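Local coordinates for protein oxidoreductase (Methanosarcina mazei, PDB 3KA7) that binds flavin-adenine dinucleotide and probably catalyses a redox reaction as a member of the flavin-containing amine oxidoreductase family, at residues M1-I6 with H24-F29; I245-H250 with Y395-G400. All blocks are in the same frame, centred on the assembly; numbering follows the deposited sequence.

Contact 1 of 2, residues M1-I6 with H24-F29; sequences MKTVVI and HEVEVF
Met-1, a selenomethionine here, lays its terminal methyl over one face of the His-24 imidazole, CE lying 3.8 Å from the ring centroid and 18° off the ring normal, a CH-pi contact. The bend at chi3 (-82°) folds that methyl back above the ring, while the chain's first nitrogen, Met-1 N, donates to His-24 ND1 (2.9 Å) close to the ring plane, so the ring has a partner in its plane and another over a face. Next along, Thr-3 grips one carbonyl twice: its backbone N donates to Glu-25 O at 2.8 Å, and OG1 reaches the same oxygen from a tilted direction at 3.1 Å. The strands run parallel and in register from Lys-2 with Glu-25 to Ile-6 with Phe-29, where Phe-29 N bonds to Val-5 O (2.9 Å). Val-4 CG1 meets the edge of the Phe-29 ring at CE2. Lys-2 and Glu-25 carry opposite charges on the exposed end, but NZ and OE1 stay 5.2 Å apart; Glu-27 OE1 is hydrogen-bonded to His-214 NE2. With helix 10-21 between them, the two strands make the beta-alpha-beta unit that opens the chain, of the Rossmann type expected for this FAD-binding family: the helix covers the face of Thr-3, Val-26 and Val-28, strand 228-234 packs on that of Val-4 and Phe-29, and strand 243-246 flanks 2-6.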
loop_
_atom_site.group_PDB
_atom_site.type_symbol
_atom_site.label_atom_id
_atom_site.label_comp_id
_atom_site.label_asym_id
_atom_site.label_seq_id
_atom_site.Cartn_x
_atom_site.Cartn_y
_atom_site.Cartn_z
HETATM N N MSE A 1 -26.326 -15.907 -3.595
HETATM C CA MSE A 1 -26.081 -16.146 -2.151
HETATM C C MSE A 1 -26.313 -14.891 -1.344
HETATM O O MSE A 1 -26.282 -13.778 -1.878
HETATM C CB MSE A 1 -24.634 -16.537 -1.920
HETATM C CG MSE A 1 -24.180 -17.803 -2.571
HETATM SE SE MSE A 1 -22.338 -18.055 -1.998
HETATM C CE MSE A 1 -21.418 -16.881 -3.261
ATOM N N LYS A 2 -26.506 -15.072 -0.044
ATOM C CA LYS A 2 -26.496 -13.958 0.874
ATOM C C LYS A 2 -25.063 -13.842 1.383
ATOM O O LYS A 2 -24.506 -14.806 1.918
ATOM C CB LYS A 2 -27.467 -14.205 2.025
ATOM C CG LYS A 2 -27.734 -12.977 2.867
ATOM C CD LYS A 2 -28.684 -13.269 4.030
ATOM C CE LYS A 2 -30.098 -13.550 3.536
ATOM N NZ LYS A 2 -31.001 -14.015 4.641
ATOM N N THR A 3 -24.456 -12.683 1.173
ATOM C CA THR A 3 -23.056 -12.489 1.548
ATOM C C THR A 3 -22.904 -11.243 2.422
ATOM O O THR A 3 -23.666 -10.279 2.308
ATOM C CB THR A 3 -22.136 -12.347 0.311
ATOM O OG1 THR A 3 -22.291 -11.041 -0.247
ATOM C CG2 THR A 3 -22.460 -13.389 -0.760
ATOM N N VAL A 4 -21.936 -11.282 3.327
ATOM C CA VAL A 4 -21.657 -10.134 4.162
ATOM C C VAL A 4 -20.164 -9.851 4.099
ATOM O O VAL A 4 -19.348 -10.782 4.012
ATOM C CB VAL A 4 -22.103 -10.352 5.627
ATOM C CG1 VAL A 4 -23.638 -10.546 5.693
ATOM C CG2 VAL A 4 -21.385 -11.532 6.231
ATOM N N VAL A 5 -19.829 -8.570 4.120
ATOM C CA VAL A 5 -18.442 -8.132 4.109
ATOM C C VAL A 5 -18.196 -7.400 5.409
ATOM O O VAL A 5 -18.964 -6.505 5.787
ATOM C CB VAL A 5 -18.175 -7.180 2.929
ATOM C CG1 VAL A 5 -16.730 -6.688 2.959
ATOM C CG2 VAL A 5 -18.469 -7.891 1.607
ATOM N N ILE A 6 -17.130 -7.781 6.108
ATOM C CA ILE A 6 -16.784 -7.128 7.369
ATOM C C ILE A 6 -15.710 -6.083 7.086
ATOM O O ILE A 6 -14.589 -6.440 6.766
ATOM C CB ILE A 6 -16.252 -8.147 8.397
ATOM C CG1 ILE A 6 -17.252 -9.307 8.571
ATOM C CG2 ILE A 6 -15.980 -7.451 9.731
ATOM C CD1 ILE A 6 -16.714 -10.465 9.389
ATOM N N HIS A 24 -25.220 -11.506 -6.230
ATOM C CA HIS A 24 -25.398 -11.871 -4.823
ATOM C C HIS A 24 -25.953 -10.732 -3.962
ATOM O O HIS A 24 -25.744 -9.555 -4.268
ATOM C CB HIS A 24 -24.079 -12.414 -4.262
ATOM C CG HIS A 24 -23.541 -13.560 -5.054
ATOM N ND1 HIS A 24 -24.228 -14.751 -5.196
ATOM C CD2 HIS A 24 -22.408 -13.687 -5.784
ATOM C CE1 HIS A 24 -23.528 -15.565 -5.969
ATOM N NE2 HIS A 24 -22.424 -14.939 -6.343
ATOM N N GLU A 25 -26.688 -11.082 -2.905
ATOM C CA GLU A 25 -27.146 -10.074 -1.962
ATOM C C GLU A 25 -25.946 -9.771 -1.090
ATOM O O GLU A 25 -25.379 -10.687 -0.509
ATOM C CB GLU A 25 -28.263 -10.605 -1.064
ATOM C CG GLU A 25 -29.599 -10.881 -1.748
ATOM C CD GLU A 25 -30.708 -11.162 -0.738
ATOM O OE1 GLU A 25 -30.510 -10.880 0.472
ATOM O OE2 GLU A 25 -31.782 -11.651 -1.154
ATOM N N VAL A 26 -25.564 -8.507 -1.008
ATOM C CA VAL A 26 -24.389 -8.115 -0.226
ATOM C C VAL A 26 -24.687 -6.987 0.753
ATOM O O VAL A 26 -25.286 -5.964 0.388
ATOM C CB VAL A 26 -23.201 -7.692 -1.138
ATOM C CG1 VAL A 26 -22.870 -8.775 -2.142
ATOM C CG2 VAL A 26 -23.493 -6.387 -1.849
ATOM N N GLU A 27 -24.264 -7.171 2.002
ATOM C CA GLU A 27 -24.302 -6.093 2.986
ATOM C C GLU A 27 -22.909 -5.934 3.574
ATOM O O GLU A 27 -22.286 -6.930 3.951
ATOM C CB GLU A 27 -25.293 -6.402 4.098
ATOM C CG GLU A 27 -26.712 -6.571 3.590
ATOM C CD GLU A 27 -27.713 -6.613 4.711
ATOM O OE1 GLU A 27 -27.661 -5.719 5.586
ATOM O OE2 GLU A 27 -28.551 -7.538 4.712
ATOM N N VAL A 28 -22.441 -4.690 3.629
ATOM C CA VAL A 28 -21.117 -4.370 4.175
ATOM C C VAL A 28 -21.295 -3.698 5.520
ATOM O O VAL A 28 -22.095 -2.786 5.632
ATOM C CB VAL A 28 -20.374 -3.387 3.264
ATOM C CG1 VAL A 28 -18.933 -3.193 3.751
ATOM C CG2 VAL A 28 -20.398 -3.899 1.806
ATOM N N PHE A 29 -20.544 -4.138 6.531
ATOM C CA PHE A 29 -20.613 -3.525 7.852
ATOM C C PHE A 29 -19.285 -2.862 8.203
ATOM O O PHE A 29 -18.257 -3.528 8.277
ATOM C CB PHE A 29 -20.998 -4.567 8.902
ATOM C CG PHE A 29 -22.356 -5.180 8.663
ATOM C CD1 PHE A 29 -23.471 -4.724 9.350
ATOM C CD2 PHE A 29 -22.514 -6.187 7.731
ATOM C CE1 PHE A 29 -24.727 -5.282 9.118
ATOM C CE2 PHE A 29 -23.772 -6.754 7.494
ATOM C CZ PHE A 29 -24.871 -6.290 8.187
#

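Contact 2 of 2, residues I245-H250 with Y395-G400; sequences ISNLGH and YVVGDG. With FAD (flavin-adenine dinucleotide), chain B.
Val-396 packs against Gly-249 and His-250 with both its methyls: CG2 sits over one face of the imidazole, 3.9 Å from the ring centroid, and CG1 rests on Gly-249 CA at 3.7 Å. With CG1 anti to the backbone N (chi1 174°), the two methyls divide between the glycine and the ring. The imidazole's own rotation is held from outside, ND1 bonding to Tyr-269 and NE2 to the carbonyl of Gly-386. On the other face of the sheet, Ile-245 CG2 packs against Val-397 CG2 at 3.7 Å, and helix 10-21 covers both residues. Two backbone bonds tie the short parallel pairing: Ser-246 N to Tyr-395 O at 2.7 Å, nearly straight at 174°, and Val-397 N to Ser-246 O. Here two neighbouring strands of the parallel Rossmann-type sheet end and give way to loops that meet the dinucleotide, as is usual for this fold. Asp-399, in the second loop, binds the FAD: its backbone N donates to pyrophosphate O2P (2.9 Å), and OD2 accepts from the ribityl O3' at 2.7 Å while also pairing with Arg-38. From the first loop, Leu-248 CD2 presses against the adenine at C8A. The loops meet again at Gly-249 and Gly-400, 4.7 Å between CA atoms with no side chain between them, and a water joins the backbones of His-250 and Gly-400, accepting from His-250 N and donating to Gly-400 O (2.8 Å). Tyr-395 is the partly exposed residue of the contact, its CB meeting Ile-245 CD1 while the ring runs away from 245-250 toward Val-419 of helix 408-421.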
loop_
_atom_site.group_PDB
_atom_site.type_symbol
_atom_site.label_atom_id
_atom_site.label_comp_id
_atom_site.label_asym_id
_atom_site.label_seq_id
_atom_site.Cartn_x
_atom_site.Cartn_y
_atom_site.Cartn_z
ATOM N N ILE A 245 -16.978 -12.363 3.832
ATOM C CA ILE A 245 -15.694 -11.821 3.407
ATOM C C ILE A 245 -15.179 -10.872 4.496
ATOM O O ILE A 245 -15.802 -9.848 4.793
ATOM C CB ILE A 245 -15.812 -11.044 2.088
ATOM C CG1 ILE A 245 -16.410 -11.922 0.971
ATOM C CG2 ILE A 245 -14.456 -10.405 1.709
ATOM C CD1 ILE A 245 -15.696 -13.241 0.723
ATOM N N SER A 246 -14.047 -11.210 5.101
ATOM C CA SER A 246 -13.519 -10.350 6.157
ATOM C C SER A 246 -12.398 -9.491 5.617
ATOM O O SER A 246 -11.412 -10.021 5.119
ATOM C CB SER A 246 -13.007 -11.160 7.347
ATOM O OG SER A 246 -12.367 -10.268 8.257
ATOM N N ASN A 247 -12.543 -8.173 5.727
ATOM C CA ASN A 247 -11.525 -7.227 5.272
ATOM C C ASN A 247 -10.643 -6.748 6.440
ATOM O O ASN A 247 -10.022 -5.673 6.374
ATOM C CB ASN A 247 -12.223 -6.042 4.615
ATOM C CG ASN A 247 -11.290 -5.163 3.811
ATOM O OD1 ASN A 247 -10.192 -5.559 3.363
ATOM N ND2 ASN A 247 -11.743 -3.961 3.582
ATOM N N LEU A 248 -10.573 -7.557 7.499
ATOM C CA LEU A 248 -9.892 -7.134 8.737
ATOM C C LEU A 248 -8.472 -7.687 8.898
ATOM O O LEU A 248 -7.757 -7.306 9.841
ATOM C CB LEU A 248 -10.740 -7.535 9.959
ATOM C CG LEU A 248 -12.182 -7.013 9.998
ATOM C CD1 LEU A 248 -12.754 -7.361 11.367
ATOM C CD2 LEU A 248 -12.282 -5.496 9.763
ATOM N N GLY A 249 -8.067 -8.565 7.984
ATOM C CA GLY A 249 -6.804 -9.318 8.101
ATOM C C GLY A 249 -6.982 -10.564 8.957
ATOM O O GLY A 249 -7.911 -10.642 9.758
ATOM N N HIS A 250 -6.086 -11.533 8.804
ATOM C CA HIS A 250 -6.236 -12.811 9.508
ATOM C C HIS A 250 -6.222 -12.677 11.032
ATOM O O HIS A 250 -6.998 -13.336 11.718
ATOM C CB HIS A 250 -5.161 -13.807 9.076
ATOM C CG HIS A 250 -5.385 -14.379 7.713
ATOM N ND1 HIS A 250 -6.298 -15.383 7.467
ATOM C CD2 HIS A 250 -4.819 -14.081 6.521
ATOM C CE1 HIS A 250 -6.279 -15.688 6.182
ATOM N NE2 HIS A 250 -5.392 -14.910 5.584
ATOM N N TYR A 395 -13.535 -15.982 3.891
ATOM C CA TYR A 395 -12.295 -15.539 3.246
ATOM C C TYR A 395 -11.805 -14.202 3.810
ATOM O O TYR A 395 -12.593 -13.400 4.303
ATOM C CB TYR A 395 -12.501 -15.393 1.739
ATOM C CG TYR A 395 -12.826 -16.709 1.041
ATOM C CD1 TYR A 395 -11.813 -17.510 0.531
ATOM C CD2 TYR A 395 -14.139 -17.142 0.909
ATOM C CE1 TYR A 395 -12.100 -18.720 -0.106
ATOM C CE2 TYR A 395 -14.439 -18.352 0.282
ATOM C CZ TYR A 395 -13.409 -19.130 -0.228
ATOM O OH TYR A 395 -13.688 -20.335 -0.857
ATOM N N VAL A 396 -10.501 -13.979 3.720
ATOM C CA VAL A 396 -9.894 -12.723 4.171
ATOM C C VAL A 396 -9.308 -11.974 2.985
ATOM O O VAL A 396 -8.553 -12.544 2.185
ATOM C CB VAL A 396 -8.774 -12.980 5.203
ATOM C CG1 VAL A 396 -8.048 -11.656 5.553
ATOM C CG2 VAL A 396 -9.350 -13.659 6.426
ATOM N N VAL A 397 -9.664 -10.698 2.867
ATOM C CA VAL A 397 -9.095 -9.840 1.838
ATOM C C VAL A 397 -8.506 -8.583 2.466
ATOM O O VAL A 397 -8.756 -8.285 3.638
ATOM C CB VAL A 397 -10.145 -9.428 0.804
ATOM C CG1 VAL A 397 -10.725 -10.685 0.129
ATOM C CG2 VAL A 397 -11.264 -8.617 1.468
ATOM N N GLY A 398 -7.731 -7.840 1.683
ATOM C CA GLY A 398 -7.083 -6.639 2.215
ATOM C C GLY A 398 -5.578 -6.807 2.236
ATOM O O GLY A 398 -5.053 -7.797 1.720
ATOM N N ASP A 399 -4.880 -5.838 2.816
ATOM C CA ASP A 399 -3.425 -5.866 2.751
ATOM C C ASP A 399 -2.769 -6.809 3.767
ATOM O O ASP A 399 -1.543 -6.823 3.908
ATOM C CB ASP A 399 -2.816 -4.447 2.714
ATOM C CG ASP A 399 -2.843 -3.732 4.067
ATOM O OD1 ASP A 399 -3.187 -4.350 5.106
ATOM O OD2 ASP A 399 -2.521 -2.530 4.077
ATOM N N GLY A 400 -3.588 -7.604 4.447
ATOM C CA GLY A 400 -3.090 -8.722 5.256
ATOM C C GLY A 400 -3.174 -10.028 4.492
ATOM O O GLY A 400 -2.791 -11.090 4.997
HETATM P PA FAD B . -8.438 -1.434 5.544
HETATM O O1A FAD B . -7.575 -2.074 6.599
HETATM O O2A FAD B . -8.010 -0.069 5.058
HETATM O O5B FAD B . -9.946 -1.338 6.086
HETATM C C5B FAD B . -10.392 -2.232 7.098
HETATM C C4B FAD B . -11.751 -1.669 7.526
HETATM O O4B FAD B . -12.382 -2.510 8.472
HETATM C C3B FAD B . -11.591 -0.291 8.174
HETATM O O3B FAD B . -12.406 0.664 7.512
HETATM C C2B FAD B . -12.045 -0.513 9.619
HETATM O O2B FAD B . -12.675 0.621 10.184
HETATM C C1B FAD B . -12.983 -1.707 9.485
HETATM N N9A FAD B . -13.105 -2.541 10.688
HETATM C C8A FAD B . -12.127 -2.975 11.559
HETATM N N7A FAD B . -12.716 -3.782 12.488
HETATM C C5A FAD B . -14.044 -3.853 12.199
HETATM C C6A FAD B . -15.108 -4.498 12.811
HETATM N N6A FAD B . -14.892 -5.327 13.828
HETATM N N1A FAD B . -16.371 -4.372 12.269
HETATM C C2A FAD B . -16.592 -3.608 11.142
HETATM N N3A FAD B . -15.535 -2.961 10.537
HETATM C C4A FAD B . -14.293 -3.087 11.073
HETATM N N1 FAD B . -1.244 1.875 -0.953
HETATM C C2 FAD B . -1.108 2.218 -2.287
HETATM O O2 FAD B . -1.515 1.445 -3.165
HETATM N N3 FAD B . -0.492 3.414 -2.621
HETATM C C4 FAD B . -0.012 4.263 -1.639
HETATM O O4 FAD B . 0.536 5.326 -1.929
HETATM C C4X FAD B . -0.141 3.917 -0.302
HETATM N N5 FAD B . 0.356 4.755 0.687
HETATM C C5X FAD B . 0.204 4.401 2.017
HETATM C C6 FAD B . 0.683 5.240 3.024
HETATM C C7 FAD B . 0.515 4.899 4.361
HETATM C C7M FAD B . 1.047 5.824 5.427
HETATM C C8 FAD B . -0.129 3.711 4.680
HETATM C C8M FAD B . -0.323 3.302 6.112
HETATM C C9 FAD B . -0.600 2.865 3.679
HETATM C C9A FAD B . -0.440 3.213 2.341
HETATM N N10 FAD B . -0.908 2.371 1.341
HETATM C C10 FAD B . -0.768 2.721 0.027
HETATM C "C1'" FAD B . -1.517 1.046 1.661
HETATM C "C2'" FAD B . -3.044 1.175 1.598
HETATM O "O2'" FAD B . -3.449 2.352 2.292
HETATM C "C3'" FAD B . -3.673 -0.065 2.227
HETATM O "O3'" FAD B . -3.026 -1.226 1.720
HETATM C "C4'" FAD B . -5.171 -0.232 1.991
HETATM O "O4'" FAD B . -5.890 0.954 2.261
HETATM C "C5'" FAD B . -5.649 -1.309 2.959
HETATM O "O5'" FAD B . -6.941 -1.691 2.557
HETATM P P FAD B . -7.632 -2.970 3.195
HETATM O O1P FAD B . -8.466 -3.649 2.138
HETATM O O2P FAD B . -6.635 -3.869 3.898
HETATM O O3P FAD B . -8.672 -2.424 4.294
HETATM O O HOH W 1 -3.702 -10.957 7.629
#

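In the fold
Both contacts belong to one parallel sheet, in which strands 2-6 and 243-246 are neighbours, so the two meet directly: Ile-6 N probably donates to Ile-245 O (2.8 Å), and Ile-6 CG2 packs on Leu-248 CD1. Contact 1 lies farther out, its centre about 25 Å from that of the chain against about 14 Å for contact 2, and its N-terminal end is exposed, with charged Lys-2 and Glu-25. Its register is held throughout by regular strand bonds. Contact 2 is buried, has just two such bonds, and trades the rest for glycine-rich loops, a bridging water and direct bonds to FAD. Helix 10-21 packs on both.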